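Local coordinates for CPXV203 protein (Cowpox virus, PDB 4HKJ) that probably binds MHC class I molecules of the host and holds them in the endoplasmic reticulum, helping the virus escape T-cell recognition, at residues 115-121 / 133-139. Residues are numbered along the deposited sequence; the frame is centred on the assembly and turned at random.
Sequences SGLDFHT and TVKYDTS
D137 reaches across to the turn before strand 119-126 and grips its backbone with both carboxylate oxygens. Its CG stands anti to the backbone N (chi1 -164°), which carries the group out to N-H groups of the turn. D118 N donates to D137 OD1 (3.2 Å) from above the carboxylate plane, while L117 N makes a weak bond to OD2. D137 OD1 also accepts from S139 N at 3.0 Å, closing an Asx turn, and S139 OG takes the N-H of G116 (2.9 Å). T138 N and T138 OG1 come to D118 O from opposite faces of its carbonyl plane.

Further along, the antiparallel ladder takes over: H120 and Y136 form a hydrogen-bonded pair, flanked by the non-hydrogen-bonded pairs F119-D137 and T121-K135. The F119 ring lies between its neighbours, D137 OD2 over one face and K135 over the other. K135 runs extended as far as CE, which sits 4.2 Å from the F119 ring centroid in a CH-pi contact; the bend at chi4 (67°) turns NZ back toward F119 CB. On the reverse side Y136 OH sits at the edge of the H120 ring, 3.8 Å from CD2.

H120 NE2 bonds to the backbone of another protein's chain. Beyond the hairpin, strand 131-137 pairs in parallel with strand 103-110, Y136 and V134 pack on strand 141-152, and strand 119-126 forms one edge of the sheet within this chain.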
loop_
_atom_site.group_PDB
_atom_site.type_symbol
_atom_site.label_atom_id
_atom_site.label_comp_id
_atom_site.label_asym_id
_atom_site.label_seq_id
_atom_site.Cartn_x
_atom_site.Cartn_y
_atom_site.Cartn_z
ATOM N N SER D 115 12.801 -26.110 1.175
ATOM C CA SER D 115 13.086 -24.984 2.058
ATOM C C SER D 115 14.545 -24.912 2.499
ATOM O O SER D 115 15.208 -25.936 2.665
ATOM C CB SER D 115 12.170 -25.032 3.284
ATOM O OG SER D 115 12.252 -26.290 3.930
ATOM N N GLY D 116 15.034 -23.690 2.686
ATOM C CA GLY D 116 16.380 -23.465 3.179
ATOM C C GLY D 116 16.375 -23.268 4.682
ATOM O O GLY D 116 17.432 -23.187 5.309
ATOM N N LEU D 117 15.174 -23.180 5.249
ATOM C CA LEU D 117 14.983 -23.089 6.694
ATOM C C LEU D 117 15.662 -21.875 7.323
ATOM O O LEU D 117 16.292 -21.980 8.376
ATOM C CB LEU D 117 15.438 -24.379 7.382
ATOM C CG LEU D 117 14.676 -25.639 6.970
ATOM C CD1 LEU D 117 15.313 -26.880 7.573
ATOM C CD2 LEU D 117 13.215 -25.530 7.378
ATOM N N ASP D 118 15.528 -20.725 6.672
ATOM C CA ASP D 118 16.031 -19.470 7.218
ATOM C C ASP D 118 14.863 -18.557 7.564
ATOM O O ASP D 118 14.433 -17.742 6.747
ATOM C CB ASP D 118 16.963 -18.784 6.222
ATOM C CG ASP D 118 17.591 -17.525 6.785
ATOM O OD1 ASP D 118 17.805 -17.467 8.014
ATOM O OD2 ASP D 118 17.872 -16.594 6.001
ATOM N N PHE D 119 14.355 -18.697 8.782
ATOM C CA PHE D 119 13.146 -17.990 9.190
ATOM C C PHE D 119 13.394 -16.565 9.673
ATOM O O PHE D 119 14.522 -16.177 9.977
ATOM C CB PHE D 119 12.404 -18.779 10.269
ATOM C CG PHE D 119 11.847 -20.084 9.787
ATOM C CD1 PHE D 119 10.619 -20.133 9.150
ATOM C CD2 PHE D 119 12.550 -21.264 9.968
ATOM C CE1 PHE D 119 10.102 -21.332 8.702
ATOM C CE2 PHE D 119 12.038 -22.467 9.523
ATOM C CZ PHE D 119 10.814 -22.501 8.888
ATOM N N HIS D 120 12.312 -15.799 9.737
ATOM C CA HIS D 120 12.339 -14.438 10.243
ATOM C C HIS D 120 11.012 -14.148 10.929
ATOM O O HIS D 120 9.947 -14.364 10.350
ATOM C CB HIS D 120 12.571 -13.447 9.103
ATOM C CG HIS D 120 12.441 -12.011 9.511
ATOM N ND1 HIS D 120 13.062 -11.494 10.626
ATOM C CD2 HIS D 120 11.761 -10.983 8.947
ATOM C CE1 HIS D 120 12.770 -10.208 10.734
ATOM N NE2 HIS D 120 11.984 -9.875 9.729
ATOM N N THR D 121 11.078 -13.675 12.168
ATOM C CA THR D 121 9.870 -13.373 12.926
ATOM C C THR D 121 9.672 -11.868 13.054
ATOM O O THR D 121 10.554 -11.152 13.532
ATOM C CB THR D 121 9.902 -14.014 14.326
ATOM O OG1 THR D 121 9.872 -15.442 14.199
ATOM C CG2 THR D 121 8.704 -13.565 15.144
ATOM N N THR D 133 1.673 -11.731 14.860
ATOM C CA THR D 133 3.094 -12.010 14.678
ATOM C C THR D 133 3.283 -13.047 13.574
ATOM O O THR D 133 2.626 -14.089 13.573
ATOM C CB THR D 133 3.735 -12.523 15.980
ATOM O OG1 THR D 133 3.429 -11.625 17.054
ATOM C CG2 THR D 133 5.242 -12.627 15.829
ATOM N N VAL D 134 4.175 -12.758 12.633
ATOM C CA VAL D 134 4.393 -13.649 11.497
ATOM C C VAL D 134 5.819 -14.189 11.428
ATOM O O VAL D 134 6.789 -13.429 11.434
ATOM C CB VAL D 134 4.045 -12.960 10.164
ATOM C CG1 VAL D 134 4.375 -13.872 8.991
ATOM C CG2 VAL D 134 2.581 -12.569 10.143
ATOM N N LYS D 135 5.928 -15.512 11.365
ATOM C CA LYS D 135 7.207 -16.192 11.211
ATOM C C LYS D 135 7.213 -16.920 9.872
ATOM O O LYS D 135 6.350 -17.757 9.616
ATOM C CB LYS D 135 7.401 -17.189 12.354
ATOM C CG LYS D 135 8.573 -18.138 12.179
ATOM C CD LYS D 135 8.524 -19.250 13.216
ATOM C CE LYS D 135 9.645 -20.256 13.012
ATOM N NZ LYS D 135 10.988 -19.671 13.280
ATOM N N TYR D 136 8.175 -16.600 9.011
ATOM C CA TYR D 136 8.198 -17.189 7.674
ATOM C C TYR D 136 9.599 -17.492 7.143
ATOM O O TYR D 136 10.571 -16.821 7.491
ATOM C CB TYR D 136 7.429 -16.309 6.683
ATOM C CG TYR D 136 8.054 -14.953 6.428
ATOM C CD1 TYR D 136 7.849 -13.894 7.305
ATOM C CD2 TYR D 136 8.838 -14.729 5.303
ATOM C CE1 TYR D 136 8.415 -12.653 7.071
ATOM C CE2 TYR D 136 9.407 -13.493 5.064
ATOM C CZ TYR D 136 9.194 -12.459 5.948
ATOM O OH TYR D 136 9.760 -11.228 5.709
ATOM N N ASP D 137 9.680 -18.511 6.292
ATOM C CA ASP D 137 10.936 -18.931 5.681
ATOM C C ASP D 137 11.294 -17.999 4.526
ATOM O O ASP D 137 10.604 -17.967 3.508
ATOM C CB ASP D 137 10.810 -20.370 5.178
ATOM C CG ASP D 137 12.152 -21.017 4.896
ATOM O OD1 ASP D 137 13.132 -20.291 4.627
ATOM O OD2 ASP D 137 12.225 -22.263 4.939
ATOM N N THR D 138 12.382 -17.252 4.686
ATOM C CA THR D 138 12.780 -16.253 3.700
ATOM C C THR D 138 13.538 -16.853 2.518
ATOM O O THR D 138 13.926 -16.137 1.595
ATOM C CB THR D 138 13.640 -15.143 4.338
ATOM O OG1 THR D 138 14.905 -15.683 4.736
ATOM C CG2 THR D 138 12.937 -14.553 5.553
ATOM N N SER D 139 13.750 -18.165 2.546
ATOM C CA SER D 139 14.444 -18.839 1.454
ATOM C C SER D 139 13.518 -19.042 0.259
ATOM O O SER D 139 13.965 -19.067 -0.888
ATOM C CB SER D 139 15.021 -20.179 1.918
ATOM O OG SER D 139 13.998 -21.052 2.367
#